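Translation initiation factor eIF-2B (Pyrococcus horikoshii, PDB 1VB5) probably catalyses, as the regulatory subunit of archaeal factor 2B, the exchange of GDP for GTP on initiation factor 2. Local coordinates at residues 24-29 and 87-92; 60-65 and 184-189; 102-107 and 127-132; 114-119 and 195-200; 119-124 and 217-222. All blocks are in the same frame, centred on the assembly; numbering follows the deposited sequence.

Interaction 1 (24-29 and 87-92); sequences LAKKGA and EFLRRM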
# COMPACT_ATOMS: atom_id res chain seq x y z
N LEU B 24 -4.62 -9.25 -22.30
CA LEU B 24 -5.23 -8.21 -23.13
C LEU B 24 -4.65 -8.23 -24.53
O LEU B 24 -5.37 -8.07 -25.51
CB LEU B 24 -5.02 -6.82 -22.52
CG LEU B 24 -5.91 -6.41 -21.35
CD1 LEU B 24 -5.60 -4.96 -21.00
CD2 LEU B 24 -7.38 -6.55 -21.73
N ALA B 25 -3.33 -8.42 -24.61
CA ALA B 25 -2.65 -8.46 -25.89
C ALA B 25 -3.25 -9.56 -26.75
O ALA B 25 -3.49 -9.37 -27.95
CB ALA B 25 -1.16 -8.70 -25.68
N LYS B 26 -3.51 -10.72 -26.14
CA LYS B 26 -4.10 -11.84 -26.86
C LYS B 26 -5.48 -11.50 -27.38
O LYS B 26 -5.81 -11.78 -28.54
CB LYS B 26 -4.18 -13.07 -25.96
CG LYS B 26 -2.83 -13.63 -25.57
CD LYS B 26 -2.97 -14.92 -24.77
CE LYS B 26 -1.60 -15.43 -24.33
NZ LYS B 26 -1.71 -16.69 -23.55
N LYS B 27 -6.31 -10.88 -26.54
CA LYS B 27 -7.65 -10.50 -26.94
C LYS B 27 -7.59 -9.46 -28.06
O LYS B 27 -8.42 -9.46 -28.97
CB LYS B 27 -8.42 -9.91 -25.75
CG LYS B 27 -8.54 -10.86 -24.55
CD LYS B 27 -9.35 -12.10 -24.89
CE LYS B 27 -10.80 -11.77 -25.20
NZ LYS B 27 -11.62 -12.99 -25.41
N GLY B 28 -6.59 -8.58 -27.99
CA GLY B 28 -6.43 -7.57 -29.02
C GLY B 28 -6.15 -8.23 -30.36
O GLY B 28 -6.70 -7.83 -31.39
N ALA B 29 -5.30 -9.25 -30.34
CA ALA B 29 -4.96 -9.99 -31.55
C ALA B 29 -6.21 -10.71 -32.05
O ALA B 29 -6.45 -10.78 -33.26
CB ALA B 29 -3.85 -10.99 -31.26
N GLU B 87 1.12 -14.14 -35.99
CA GLU B 87 2.56 -14.06 -35.76
C GLU B 87 2.84 -13.30 -34.47
O GLU B 87 3.76 -13.64 -33.73
CB GLU B 87 3.27 -13.37 -36.92
CG GLU B 87 4.76 -13.66 -36.94
CD GLU B 87 5.54 -12.69 -37.82
OE1 GLU B 87 5.08 -12.42 -38.95
OE2 GLU B 87 6.61 -12.22 -37.38
N PHE B 88 2.05 -12.26 -34.20
CA PHE B 88 2.22 -11.49 -32.98
C PHE B 88 2.01 -12.45 -31.81
O PHE B 88 2.81 -12.49 -30.87
CB PHE B 88 1.19 -10.35 -32.90
CG PHE B 88 1.47 -9.36 -31.80
CD1 PHE B 88 2.34 -8.29 -32.02
CD2 PHE B 88 0.90 -9.51 -30.54
CE1 PHE B 88 2.64 -7.39 -30.99
CE2 PHE B 88 1.20 -8.61 -29.51
CZ PHE B 88 2.07 -7.56 -29.73
N LEU B 89 0.94 -13.24 -31.88
CA LEU B 89 0.64 -14.20 -30.83
C LEU B 89 1.78 -15.20 -30.66
O LEU B 89 2.16 -15.54 -29.54
CB LEU B 89 -0.67 -14.94 -31.15
CG LEU B 89 -1.94 -14.09 -31.05
CD1 LEU B 89 -3.16 -14.91 -31.47
CD2 LEU B 89 -2.11 -13.60 -29.62
N ARG B 90 2.33 -15.68 -31.78
CA ARG B 90 3.43 -16.63 -31.72
C ARG B 90 4.65 -15.99 -31.06
O ARG B 90 5.35 -16.63 -30.29
CB ARG B 90 3.81 -17.11 -33.12
CG ARG B 90 4.80 -18.26 -33.14
CD ARG B 90 5.32 -18.51 -34.55
NE ARG B 90 6.06 -17.36 -35.06
CZ ARG B 90 7.19 -16.90 -34.52
NH1 ARG B 90 7.72 -17.50 -33.45
NH2 ARG B 90 7.79 -15.84 -35.04
N ARG B 91 4.89 -14.72 -31.38
CA ARG B 91 6.03 -14.01 -30.79
C ARG B 91 5.85 -13.78 -29.29
O ARG B 91 6.81 -13.91 -28.53
CB ARG B 91 6.26 -12.67 -31.50
CG ARG B 91 6.77 -12.81 -32.93
CD ARG B 91 7.21 -11.46 -33.49
NE ARG B 91 7.64 -11.55 -34.88
CZ ARG B 91 8.23 -10.56 -35.55
NH1 ARG B 91 8.46 -9.40 -34.95
NH2 ARG B 91 8.59 -10.73 -36.81
N MET B 92 4.64 -13.45 -28.86
CA MET B 92 4.38 -13.23 -27.44
C MET B 92 4.71 -14.49 -26.66
O MET B 92 5.44 -14.44 -25.67
CB MET B 92 2.92 -12.87 -27.17
CG MET B 92 2.45 -11.56 -27.77
SD MET B 92 0.84 -11.04 -27.10
CE MET B 92 -0.07 -12.54 -27.08
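A25 and A29, one turn apart on helix 21-38, turn their methyl groups to M92 and L89 of helix 78-106, making an antiparallel helix pair within the helical N-terminal part of the protein. The short segments run at 162° to each other, and their axes come within 10.0 Å. The helices meet through apolar groups, and no hydrogen bond crosses between them. Alanine suits the face on helix 21-38 because the longer side chains come from the other helix and need only a methyl to rest on. L89 reaches over with its branched end, CD2 foremost: L89 CD2 lies 3.5 Å from A29 CB and 3.8 Å from K26 CA. With CG beside its own backbone N (chi1 -70°), the branched end leans nearer to the partner helix than the start of the side chain does. M92 uses its flexible thioether, setting SD 3.4 Å from A25 CB. F88 takes a smaller share, and A25 CB sits 4.5 Å from its CE2, at the ring edge.

Beyond this first shell, helix 63-71 closes the buried flank: F71 and L68 pack on F88, and S64 lies against A25. Y221 backs M92, and helix 4-14 covers another face of helix 21-38. K26 is well placed at the border, since the base of its chain can be packed while the extended remainder carries the ammonium away. There M92 bends at its last torsion (chi3 -43°) and presses CE to 3.3 Å from K26 CG, tighter than usual for two carbons.

Interaction 2 (60-65 and 184-189); sequences PSMASL and GADMIT
The carbonyl oxygen of D186 gathers three hydrogens where the chain enters helix 63-71. A63 N donates to D186 O over 2.9 Å, nearly head-on and in the carbonyl plane (C=O...N 160°). M62 adds a CA-H...O contact, its CA 3.2 Å from the same oxygen, and a water that donates to D186 O accepts from S64 N, so one peptide oxygen holds the start of the helix directly and through solvent.

The side chains close round this point. M62 runs extended across D186, with CE 3.1 Å and CG 3.6 Å from D186 OD1. Its side chain also packs on A21 and L24 of helix 21-38, a role suited to a long, pliable apolar chain. With an alanine here, the D186 carboxylate would probably lose the apolar cover that M62 gives it, and a gap is likely to open towards helix 21-38. A63 needs only its methyl, which meets M187 CG at 3.7 Å. M187 CG stands anti to the backbone N (chi1 177°), and a bend at chi3 then carries CE to 3.6 Å from P60 O. S61, buried beside it, hydrogen-bonds through OG to the backbone of M233 and M235.

On the sheet side, D186 and M187 both face V195. This is a classic beta bulge, at the start of strand 187-188, which within this chain is an outer strand of the small antiparallel sheet.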
# COMPACT_ATOMS: atom_id res chain seq x y z
N PRO B 60 -4.42 2.79 -22.28
CA PRO B 60 -3.26 3.56 -22.75
C PRO B 60 -2.01 3.34 -21.90
O PRO B 60 -0.94 3.85 -22.24
CB PRO B 60 -3.76 5.00 -22.70
CG PRO B 60 -5.24 4.86 -22.94
CD PRO B 60 -5.58 3.68 -22.07
N SER B 61 -2.14 2.60 -20.80
CA SER B 61 -1.00 2.33 -19.92
C SER B 61 -0.24 1.07 -20.34
O SER B 61 0.84 0.79 -19.82
CB SER B 61 -1.46 2.17 -18.47
OG SER B 61 -1.98 3.39 -17.94
N MET B 62 -0.80 0.31 -21.27
CA MET B 62 -0.15 -0.92 -21.72
C MET B 62 0.46 -0.79 -23.11
O MET B 62 -0.25 -0.66 -24.11
CB MET B 62 -1.15 -2.08 -21.70
CG MET B 62 -1.52 -2.53 -20.29
SD MET B 62 -2.58 -3.98 -20.28
CE MET B 62 -2.85 -4.20 -18.51
N ALA B 63 1.78 -0.82 -23.15
CA ALA B 63 2.52 -0.68 -24.40
C ALA B 63 2.28 -1.85 -25.35
O ALA B 63 2.46 -1.71 -26.56
CB ALA B 63 4.01 -0.56 -24.10
N SER B 64 1.89 -2.99 -24.81
CA SER B 64 1.65 -4.17 -25.64
C SER B 64 0.55 -3.89 -26.66
O SER B 64 0.63 -4.34 -27.80
CB SER B 64 1.28 -5.37 -24.77
OG SER B 64 0.06 -5.15 -24.10
N LEU B 65 -0.47 -3.15 -26.24
CA LEU B 65 -1.57 -2.82 -27.13
C LEU B 65 -1.10 -1.89 -28.25
O LEU B 65 -1.48 -2.05 -29.41
CB LEU B 65 -2.72 -2.19 -26.35
CG LEU B 65 -3.30 -3.10 -25.26
CD1 LEU B 65 -4.44 -2.38 -24.55
CD2 LEU B 65 -3.80 -4.39 -25.90
N GLY B 184 6.28 -7.27 -12.71
CA GLY B 184 6.07 -7.20 -14.14
C GLY B 184 6.06 -5.75 -14.57
O GLY B 184 6.57 -4.88 -13.86
N ALA B 185 5.46 -5.48 -15.73
CA ALA B 185 5.37 -4.13 -16.25
C ALA B 185 4.32 -4.05 -17.35
O ALA B 185 4.16 -4.98 -18.14
CB ALA B 185 6.72 -3.69 -16.80
N ASP B 186 3.61 -2.93 -17.38
CA ASP B 186 2.59 -2.69 -18.39
C ASP B 186 3.24 -1.88 -19.50
O ASP B 186 2.76 -1.86 -20.63
CB ASP B 186 1.41 -1.93 -17.78
CG ASP B 186 0.67 -2.74 -16.74
OD1 ASP B 186 -0.11 -3.64 -17.13
OD2 ASP B 186 0.88 -2.51 -15.53
N MET B 187 4.33 -1.21 -19.17
CA MET B 187 5.05 -0.39 -20.15
C MET B 187 6.42 0.06 -19.66
O MET B 187 6.60 0.35 -18.47
CB MET B 187 4.23 0.86 -20.50
CG MET B 187 4.95 1.79 -21.47
SD MET B 187 4.16 3.39 -21.74
CE MET B 187 2.50 2.90 -22.22
N ILE B 188 7.38 0.08 -20.57
CA ILE B 188 8.72 0.57 -20.27
C ILE B 188 8.76 1.80 -21.17
O ILE B 188 8.77 1.67 -22.40
CB ILE B 188 9.84 -0.41 -20.70
CG1 ILE B 188 9.70 -1.76 -19.98
CG2 ILE B 188 11.20 0.21 -20.41
CD1 ILE B 188 9.76 -1.69 -18.45
N THR B 189 8.76 2.98 -20.57
CA THR B 189 8.77 4.21 -21.34
C THR B 189 10.05 4.36 -22.15
O THR B 189 11.01 3.61 -21.97
CB THR B 189 8.60 5.46 -20.44
OG1 THR B 189 9.72 5.57 -19.55
CG2 THR B 189 7.32 5.36 -19.63
O HOH W 1 1.78 -4.20 -22.03

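Interaction 3 (102-107 and 127-132); sequences IGAQLI and RTAKER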
# COMPACT_ATOMS: atom_id res chain seq x y z
N ILE B 102 15.32 -17.03 -18.66
CA ILE B 102 16.36 -16.11 -18.22
C ILE B 102 16.08 -15.62 -16.80
O ILE B 102 17.00 -15.51 -15.98
CB ILE B 102 16.44 -14.90 -19.18
CG1 ILE B 102 16.89 -15.40 -20.56
CG2 ILE B 102 17.40 -13.84 -18.62
CD1 ILE B 102 16.89 -14.34 -21.64
N GLY B 103 14.81 -15.34 -16.50
CA GLY B 103 14.45 -14.89 -15.17
C GLY B 103 14.69 -15.96 -14.12
O GLY B 103 15.21 -15.68 -13.04
N ALA B 104 14.32 -17.19 -14.44
CA ALA B 104 14.50 -18.31 -13.52
C ALA B 104 15.97 -18.50 -13.19
O ALA B 104 16.32 -18.84 -12.06
CB ALA B 104 13.94 -19.60 -14.14
N GLN B 105 16.82 -18.28 -14.19
CA GLN B 105 18.26 -18.42 -14.04
C GLN B 105 18.76 -17.44 -12.98
O GLN B 105 19.68 -17.74 -12.21
CB GLN B 105 18.92 -18.12 -15.39
CG GLN B 105 20.23 -18.82 -15.65
CD GLN B 105 20.81 -18.44 -17.00
OE1 GLN B 105 20.12 -18.47 -18.02
NE2 GLN B 105 22.09 -18.08 -17.00
N LEU B 106 18.15 -16.26 -12.96
CA LEU B 106 18.49 -15.21 -12.01
C LEU B 106 18.23 -15.64 -10.56
O LEU B 106 19.03 -15.37 -9.67
CB LEU B 106 17.65 -13.97 -12.33
CG LEU B 106 17.78 -12.69 -11.51
CD1 LEU B 106 19.20 -12.15 -11.60
CD2 LEU B 106 16.79 -11.66 -12.06
N ILE B 107 17.10 -16.32 -10.35
CA ILE B 107 16.72 -16.79 -9.02
C ILE B 107 17.76 -17.74 -8.43
O ILE B 107 18.41 -18.50 -9.16
CB ILE B 107 15.33 -17.48 -9.09
CG1 ILE B 107 14.27 -16.45 -9.50
CG2 ILE B 107 14.97 -18.08 -7.74
CD1 ILE B 107 12.88 -17.01 -9.74
N ARG B 127 7.56 -20.28 -11.83
CA ARG B 127 7.29 -21.69 -12.11
C ARG B 127 8.48 -22.40 -12.75
O ARG B 127 8.78 -23.55 -12.42
CB ARG B 127 6.06 -21.82 -13.01
CG ARG B 127 4.75 -21.64 -12.28
CD ARG B 127 3.57 -21.67 -13.24
NE ARG B 127 2.32 -21.83 -12.50
CZ ARG B 127 1.11 -21.57 -12.99
NH1 ARG B 127 0.98 -21.12 -14.23
NH2 ARG B 127 0.04 -21.75 -12.23
N THR B 128 9.15 -21.71 -13.67
CA THR B 128 10.31 -22.30 -14.34
C THR B 128 11.43 -22.53 -13.34
O THR B 128 12.15 -23.53 -13.41
CB THR B 128 10.82 -21.39 -15.48
OG1 THR B 128 9.81 -21.26 -16.49
CG2 THR B 128 12.09 -21.98 -16.12
N ALA B 129 11.59 -21.60 -12.39
CA ALA B 129 12.63 -21.73 -11.38
C ALA B 129 12.35 -22.94 -10.50
O ALA B 129 13.27 -23.69 -10.14
CB ALA B 129 12.72 -20.46 -10.53
N LYS B 130 11.09 -23.13 -10.13
CA LYS B 130 10.70 -24.26 -9.30
C LYS B 130 10.90 -25.57 -10.06
O LYS B 130 11.33 -26.57 -9.49
CB LYS B 130 9.24 -24.14 -8.87
CG LYS B 130 8.77 -25.33 -8.04
CD LYS B 130 7.30 -25.66 -8.31
CE LYS B 130 7.06 -25.96 -9.79
NZ LYS B 130 5.68 -26.43 -10.08
N GLU B 131 10.57 -25.55 -11.34
CA GLU B 131 10.71 -26.74 -12.17
C GLU B 131 12.18 -27.14 -12.31
O GLU B 131 12.48 -28.29 -12.63
CB GLU B 131 10.10 -26.50 -13.56
CG GLU B 131 8.59 -26.24 -13.53
CD GLU B 131 8.02 -25.89 -14.90
OE1 GLU B 131 8.12 -26.73 -15.82
OE2 GLU B 131 7.45 -24.79 -15.05
N ARG B 132 13.09 -26.20 -12.06
CA ARG B 132 14.51 -26.49 -12.15
C ARG B 132 15.09 -26.80 -10.78
O ARG B 132 16.31 -26.74 -10.58
CB ARG B 132 15.26 -25.33 -12.79
CG ARG B 132 14.90 -25.13 -14.26
CD ARG B 132 15.62 -23.94 -14.85
NE ARG B 132 15.20 -23.70 -16.23
CZ ARG B 132 15.58 -22.65 -16.95
NH1 ARG B 132 16.38 -21.73 -16.43
NH2 ARG B 132 15.14 -22.52 -18.20
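A104 and A129 bring helix 78-106 and helix 120-131 unusually close, with their CA atoms only 4.4 Å apart. Apolar contact does most of the work. A104 CB sits 3.5 Å from the backbone A129 N and 3.9 Å from A129 CB, an approach that two such small side chains permit. I107 extends the patch: its CD1 reaches A129 CB at 3.5 Å, although I107 is already the first residue to leave helical geometry. T128 completes it with its methyl, CG2 lying 3.6 Å from A104 CB. Threonine fits this edge because its two branches do different jobs. Its hydroxyl stays beside the backbone N (chi1 -63°) and bonds to E124 O one turn back, which turns CG2 towards the neighbouring helix.

A guanidinium group covers the solvent side of the contact. R132 stretches its chain from CG to NE so that NH1 comes 4.0 Å from A104 CB, while T128 CG2 lies 3.4 Å above one face of the group, off towards its rim. NH2 hydrogen-bonds to S101 OG, and this helps hold the arginine against helix 78-106.

Polar bonding lies at the helix end. K134 NZ donates to A104 O and I107 O, bringing a positive group to the C-terminal end of the helix, where A104 O has only a weak bond from I107 N within the segment.

I107 and A129 both rest on F136 of strand 136-141. In chain order, strand 111-115, helix 120-131 and the parallel neighbouring strand 136-141 form a beta-alpha-beta unit with the helix as its crossover, and helix 78-106 packs against it on the sheet of a Rossmann-like domain.

Interaction 4 (114-119 and 195-200); sequences ITHSFS and VNKAGT
H116 leans from the end of strand 111-115 into the turn K197-T200. At CB its course is set: CG stands anti to the backbone N (chi1 175°), which sends the ring across to the turn. ND1 bonds to T141 OG1. CD2 meets T200 OG1 at 3.6 Å at the ring edge, and CE1 lies 3.8 Å from A198 O. At the tip, NE2 donates to A198 O over 2.9 Å. The acceptor is near the ring plane, but NE2 stands 39° out of the carbonyl plane. K197 crosses the ring at about a right angle, its CG 3.7 Å from NE2. With a phenylalanine in place of H116, A198 O and T141 OG1 would probably both lose their ring partner, and the turn would be held less firmly.

S117 CB touches K197 CB at 3.6 Å. E148 completes this corner, its OE2 hydrogen-bonded to S117 OG and in a salt bridge with K197 NZ. T200 OG1 donates to K197 O and accepts from N196 ND2, while a water joins N196 ND2 to H116 O.

G199 has phi 113°, and a CB there would run into H116 NE2. Glycine therefore fits the third place of this type II beta turn, whose G199 stands at the N-cap position of helix 200-209 and which lies beside the C-terminal end of a parallel strand in the Rossmann-like sheet.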
# COMPACT_ATOMS: atom_id res chain seq x y z
N ILE B 114 9.82 -11.21 -3.43
CA ILE B 114 8.65 -10.39 -3.13
C ILE B 114 8.18 -9.79 -4.44
O ILE B 114 8.99 -9.41 -5.29
CB ILE B 114 8.97 -9.26 -2.11
CG1 ILE B 114 7.68 -8.54 -1.73
CG2 ILE B 114 9.96 -8.28 -2.70
CD1 ILE B 114 7.80 -7.66 -0.49
N THR B 115 6.86 -9.74 -4.62
CA THR B 115 6.30 -9.19 -5.84
C THR B 115 5.01 -8.45 -5.51
O THR B 115 4.55 -8.48 -4.36
CB THR B 115 6.01 -10.32 -6.88
OG1 THR B 115 5.66 -9.74 -8.14
CG2 THR B 115 4.89 -11.23 -6.40
N HIS B 116 4.43 -7.79 -6.51
CA HIS B 116 3.22 -7.00 -6.32
C HIS B 116 2.31 -7.21 -7.53
O HIS B 116 2.80 -7.37 -8.65
CB HIS B 116 3.60 -5.52 -6.16
CG HIS B 116 2.44 -4.58 -6.09
ND1 HIS B 116 1.42 -4.71 -5.17
CD2 HIS B 116 2.14 -3.47 -6.82
CE1 HIS B 116 0.55 -3.73 -5.34
NE2 HIS B 116 0.96 -2.97 -6.33
N SER B 117 1.00 -7.22 -7.30
CA SER B 117 0.01 -7.42 -8.35
C SER B 117 0.17 -8.77 -9.05
O SER B 117 0.83 -9.68 -8.54
CB SER B 117 0.10 -6.28 -9.36
OG SER B 117 -1.00 -6.31 -10.25
N PHE B 118 -0.44 -8.91 -10.23
CA PHE B 118 -0.36 -10.14 -11.00
C PHE B 118 0.25 -9.93 -12.38
O PHE B 118 -0.13 -9.02 -13.11
CB PHE B 118 -1.75 -10.77 -11.18
CG PHE B 118 -1.75 -12.02 -12.05
CD1 PHE B 118 -1.22 -13.21 -11.57
CD2 PHE B 118 -2.21 -11.97 -13.36
CE1 PHE B 118 -1.15 -14.35 -12.38
CE2 PHE B 118 -2.15 -13.10 -14.19
CZ PHE B 118 -1.62 -14.29 -13.70
N SER B 119 1.21 -10.78 -12.71
CA SER B 119 1.90 -10.74 -13.99
C SER B 119 2.14 -12.17 -14.44
O SER B 119 2.87 -12.91 -13.78
CB SER B 119 3.24 -10.02 -13.85
OG SER B 119 4.08 -10.30 -14.96
N VAL B 195 6.13 1.53 -15.96
CA VAL B 195 4.73 1.76 -15.64
C VAL B 195 4.17 0.41 -15.20
O VAL B 195 4.29 -0.59 -15.92
CB VAL B 195 3.94 2.25 -16.86
CG1 VAL B 195 2.48 2.48 -16.47
CG2 VAL B 195 4.55 3.54 -17.40
N ASN B 196 3.58 0.38 -14.01
CA ASN B 196 3.04 -0.87 -13.50
C ASN B 196 1.97 -0.57 -12.47
O ASN B 196 1.73 0.59 -12.13
CB ASN B 196 4.18 -1.70 -12.87
CG ASN B 196 3.80 -3.16 -12.68
OD1 ASN B 196 3.32 -3.81 -13.61
ND2 ASN B 196 4.01 -3.68 -11.48
N LYS B 197 1.31 -1.62 -11.97
CA LYS B 197 0.26 -1.48 -10.98
C LYS B 197 0.65 -0.47 -9.89
O LYS B 197 1.78 -0.48 -9.39
CB LYS B 197 -0.05 -2.84 -10.35
CG LYS B 197 -1.19 -2.82 -9.35
CD LYS B 197 -2.53 -2.56 -10.04
CE LYS B 197 -3.62 -2.21 -9.02
NZ LYS B 197 -3.73 -3.23 -7.94
N ALA B 198 -0.29 0.40 -9.53
CA ALA B 198 -0.07 1.40 -8.49
C ALA B 198 0.49 0.72 -7.25
O ALA B 198 -0.04 -0.30 -6.80
CB ALA B 198 -1.37 2.10 -8.16
N GLY B 199 1.56 1.28 -6.70
CA GLY B 199 2.17 0.70 -5.52
C GLY B 199 3.57 0.14 -5.79
O GLY B 199 4.37 0.00 -4.86
N THR B 200 3.85 -0.18 -7.05
CA THR B 200 5.15 -0.73 -7.44
C THR B 200 6.26 0.25 -7.07
O THR B 200 7.33 -0.15 -6.63
CB THR B 200 5.21 -1.00 -8.97
OG1 THR B 200 4.13 -1.86 -9.35
CG2 THR B 200 6.53 -1.66 -9.34
O HOH W 2 3.79 -6.70 -11.20

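Interaction 5 (119-124 and 217-222); sequences SSTVLE and AAETYK
E219 meets T121 through OE2 of its carboxylate: T121 OG1 donates to it over 2.6 Å, from the syn side and 18° out of the carboxylate plane. At the other oxygen, K222 NZ forms a salt bridge with E219 OE1 at 3.3 Å, its hydrogen bond weak. The bend of E219 at chi2 (89°) turns its end back towards helix 120-131, while A95, K96 and L99 of helix 78-106 also pack on this side chain.

T121 suits the spot because it offers both a hydroxyl and a methyl. With OG1 beside the backbone N (chi1 -64°), CG2 points to A217, 3.9 Å from its CB. V122 CG2 lies 4.2 Å from A217 CB, so the A217 methyl is the apolar contact between the end of its strand and the helix. S119 caps the helix start, its OG accepting from V122 N over 3.2 Å.

A water donates to T121 OG1 and accepts from K222 NZ at 2.9 Å. The hydroxyl thus donates its hydrogen bond to E219 and accepts one from the water, linking acid and lysine by a second route. The positive charge of K222 probably offsets the negative charge of E219 and helps make a buried carboxylate tolerable.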
# COMPACT_ATOMS: atom_id res chain seq x y z
N SER B 119 1.21 -10.78 -12.71
CA SER B 119 1.90 -10.74 -13.99
C SER B 119 2.14 -12.17 -14.44
O SER B 119 2.87 -12.91 -13.78
CB SER B 119 3.24 -10.02 -13.85
OG SER B 119 4.08 -10.30 -14.96
N SER B 120 1.53 -12.58 -15.55
CA SER B 120 1.71 -13.94 -16.05
C SER B 120 3.18 -14.22 -16.33
O SER B 120 3.64 -15.35 -16.22
CB SER B 120 0.86 -14.18 -17.30
OG SER B 120 0.98 -13.11 -18.22
N THR B 121 3.93 -13.17 -16.68
CA THR B 121 5.35 -13.32 -16.97
C THR B 121 6.13 -13.63 -15.70
O THR B 121 6.96 -14.53 -15.68
CB THR B 121 5.90 -12.03 -17.63
OG1 THR B 121 5.25 -11.83 -18.89
CG2 THR B 121 7.40 -12.12 -17.84
N VAL B 122 5.86 -12.88 -14.63
CA VAL B 122 6.55 -13.12 -13.37
C VAL B 122 6.18 -14.52 -12.88
O VAL B 122 7.01 -15.23 -12.33
CB VAL B 122 6.17 -12.07 -12.30
CG1 VAL B 122 6.77 -12.46 -10.94
CG2 VAL B 122 6.68 -10.70 -12.72
N LEU B 123 4.92 -14.89 -13.08
CA LEU B 123 4.44 -16.21 -12.67
C LEU B 123 5.20 -17.33 -13.39
O LEU B 123 5.59 -18.33 -12.78
CB LEU B 123 2.93 -16.34 -12.94
CG LEU B 123 2.32 -17.72 -12.72
CD1 LEU B 123 2.59 -18.19 -11.29
CD2 LEU B 123 0.82 -17.68 -12.99
N GLU B 124 5.43 -17.18 -14.70
CA GLU B 124 6.16 -18.21 -15.44
C GLU B 124 7.63 -18.24 -15.05
O GLU B 124 8.27 -19.29 -15.12
CB GLU B 124 6.01 -18.01 -16.95
CG GLU B 124 4.63 -18.42 -17.46
CD GLU B 124 4.19 -19.78 -16.93
OE1 GLU B 124 4.96 -20.76 -17.06
OE2 GLU B 124 3.07 -19.88 -16.38
N ALA B 217 10.30 -7.54 -15.02
CA ALA B 217 10.20 -8.50 -16.12
C ALA B 217 9.30 -7.91 -17.19
O ALA B 217 8.11 -7.68 -16.96
CB ALA B 217 9.61 -9.81 -15.61
N ALA B 218 9.87 -7.65 -18.36
CA ALA B 218 9.08 -7.07 -19.45
C ALA B 218 9.55 -7.52 -20.82
O ALA B 218 10.70 -7.29 -21.20
CB ALA B 218 9.13 -5.55 -19.37
N GLU B 219 8.67 -8.18 -21.57
CA GLU B 219 9.03 -8.62 -22.90
C GLU B 219 9.21 -7.36 -23.74
O GLU B 219 8.66 -6.30 -23.43
CB GLU B 219 7.94 -9.50 -23.52
CG GLU B 219 7.77 -10.85 -22.85
CD GLU B 219 6.78 -10.82 -21.69
OE1 GLU B 219 6.51 -9.72 -21.16
OE2 GLU B 219 6.27 -11.90 -21.31
N THR B 220 10.00 -7.48 -24.81
CA THR B 220 10.27 -6.37 -25.70
C THR B 220 9.03 -5.67 -26.27
O THR B 220 9.07 -4.47 -26.53
CB THR B 220 11.18 -6.86 -26.86
OG1 THR B 220 12.54 -6.89 -26.40
CG2 THR B 220 11.07 -5.97 -28.07
N TYR B 221 7.94 -6.40 -26.45
CA TYR B 221 6.74 -5.77 -26.99
C TYR B 221 6.04 -4.90 -25.94
O TYR B 221 4.98 -4.33 -26.19
CB TYR B 221 5.78 -6.82 -27.57
CG TYR B 221 5.17 -7.79 -26.58
CD1 TYR B 221 4.12 -7.40 -25.75
CD2 TYR B 221 5.66 -9.09 -26.46
CE1 TYR B 221 3.57 -8.28 -24.82
CE2 TYR B 221 5.13 -9.97 -25.53
CZ TYR B 221 4.09 -9.56 -24.71
OH TYR B 221 3.57 -10.43 -23.77
N LYS B 222 6.66 -4.78 -24.76
CA LYS B 222 6.10 -3.95 -23.70
C LYS B 222 6.88 -2.64 -23.60
O LYS B 222 6.57 -1.77 -22.78
CB LYS B 222 6.12 -4.69 -22.36
CG LYS B 222 5.11 -5.82 -22.30
CD LYS B 222 5.16 -6.59 -21.00
CE LYS B 222 3.95 -7.51 -20.87
NZ LYS B 222 3.97 -8.26 -19.58
O HOH W 3 3.11 -8.08 -16.40
O HOH W 4 2.54 -10.47 -18.38

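How the interactions relate
From the N terminus, interaction 1 closes the first loop, pairing helix 21-38 with helix 78-106 and finishing before interactions 3, 4 and 5 open. Interaction 2 crosses it, starting between its segments and tying the entry of helix 63-71 to strand 187-188. Interaction 3 is nested inside the loop of interaction 2 and joins the ends of helices 78-106 and 120-131. Interactions 4 and 5 each cross interactions 2 and 3 and one another, sharing S119. Interaction 4 ties the end of strand 111-115 to the turn after strand 194-197, and interaction 5 ties the start of helix 120-131 to the loop after strand 214-217, so helical part, small sheet and Rossmann-like sheet are joined.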